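Local coordinates for protein PA-I Galactophilic Lectin (Enterobacter cloacae, PDB 6YGQ) that is a PA-IL-like lectin domain that probably binds galactose-type sugars in a calcium-dependent manner, at residues A[57-60]-A[66-69]. Residues are numbered along the deposited sequence; the frame is centred on the assembly and turned at random.
Sequences WARN and ALTA. With CA (calcium ion), chain E.
Trp57 brings the benzo edge of its indole to Thr68, whose O sits at the ring edge, near its plane, 3.4 Å from Trp57 CE3, while CZ3 packs against the methyl of Ala69. With CG anti to the carbonyl carbon and beside the backbone N (chi1 -64°), the indole reaches toward the partner strand. Ala58 and Thr68 form an antiparallel hydrogen-bonded pair. Ala58 N gives an almost straight bond to Thr68 O (3.0 Å, 174°), and Thr68 N returns a shorter, more bent one to Ala58 O (2.7 Å). Thr68 OG1 adds a third bond, donating to Ala58 O over 2.9 Å from above the carbonyl plane, so a single acceptor is gripped by both the backbone and the side chain of one residue. Phe118 and Phe132 pack against both members of this pair. Arg59 faces Leu67 as a non-hydrogen-bonded pair, with CG 3.8 Å from Leu67 CD2 on the face opposite Ala58 and Thr68; its guanidinium NH2 bonds back to Ser62 O in the connecting loop. At Asn60 the ladder ends in a weak bond from Asn60 N to Ala66 O (3.0 Å, 133°). Past it, Asn60 O binds calcium at 2.4 Å, joined by two waters, Asp120, Gln124 O, Asp127 and Asn128. The hairpin of long strand 49-59 and short strand 67-69 thus places this carbonyl, where the first strand runs into its loop, at the metal, consistent with the calcium-dependent sugar site of PA-IL-like lectins.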
# COMPACT_ATOMS: atom_id res chain seq x y z
N TRP A 57 1.44 -3.75 9.04
CA TRP A 57 2.07 -5.06 9.12
C TRP A 57 1.23 -5.98 9.99
O TRP A 57 0.87 -5.62 11.12
CB TRP A 57 3.49 -4.97 9.69
CG TRP A 57 4.46 -4.20 8.85
CD1 TRP A 57 5.06 -3.02 9.17
CD2 TRP A 57 4.96 -4.56 7.56
NE1 TRP A 57 5.90 -2.62 8.16
CE2 TRP A 57 5.85 -3.55 7.15
CE3 TRP A 57 4.74 -5.64 6.70
CZ2 TRP A 57 6.52 -3.58 5.93
CZ3 TRP A 57 5.40 -5.67 5.49
CH2 TRP A 57 6.28 -4.65 5.11
N ALA A 58 0.95 -7.18 9.48
CA ALA A 58 0.23 -8.19 10.24
C ALA A 58 0.90 -9.54 10.03
O ALA A 58 1.38 -9.84 8.93
CB ALA A 58 -1.24 -8.27 9.81
N ARG A 59 0.95 -10.34 11.08
CA ARG A 59 1.48 -11.69 11.01
C ARG A 59 0.32 -12.68 10.90
O ARG A 59 -0.67 -12.56 11.63
CB ARG A 59 2.33 -12.01 12.24
CG ARG A 59 3.60 -11.18 12.35
CD ARG A 59 4.01 -10.99 13.80
NE ARG A 59 4.57 -12.21 14.38
CZ ARG A 59 4.46 -12.56 15.65
NH1 ARG A 59 3.81 -11.79 16.51
NH2 ARG A 59 5.01 -13.69 16.08
N ASN A 60 0.44 -13.64 9.99
CA ASN A 60 -0.52 -14.73 9.88
C ASN A 60 -0.06 -15.98 10.62
O ASN A 60 -0.67 -17.04 10.46
CB ASN A 60 -0.82 -15.05 8.41
CG ASN A 60 0.43 -15.42 7.62
OD1 ASN A 60 1.50 -15.63 8.18
ND2 ASN A 60 0.28 -15.50 6.30
N ALA A 66 6.21 -15.34 8.91
CA ALA A 66 4.76 -15.29 8.78
C ALA A 66 4.26 -13.84 8.85
O ALA A 66 3.44 -13.48 9.69
CB ALA A 66 4.11 -16.15 9.86
N LEU A 67 4.77 -13.02 7.94
CA LEU A 67 4.47 -11.60 7.88
C LEU A 67 3.70 -11.25 6.61
O LEU A 67 3.91 -11.86 5.56
CB LEU A 67 5.75 -10.77 7.93
CG LEU A 67 6.14 -10.11 9.26
CD1 LEU A 67 7.54 -9.53 9.12
CD2 LEU A 67 5.14 -9.04 9.66
N THR A 68 2.83 -10.24 6.72
CA THR A 68 2.06 -9.77 5.58
C THR A 68 1.90 -8.25 5.63
O THR A 68 1.95 -7.65 6.71
CB THR A 68 0.65 -10.39 5.52
OG1 THR A 68 -0.19 -9.75 6.50
CG2 THR A 68 0.69 -11.88 5.79
N ALA A 69 1.72 -7.64 4.48
CA ALA A 69 1.23 -6.29 4.30
C ALA A 69 -0.14 -6.39 3.65
O ALA A 69 -0.60 -7.48 3.31
CB ALA A 69 2.20 -5.47 3.44
CA CA E . -2.82 -17.85 11.07
O HOH W 1 -1.69 -20.10 11.38
O HOH W 2 -2.60 -19.04 8.91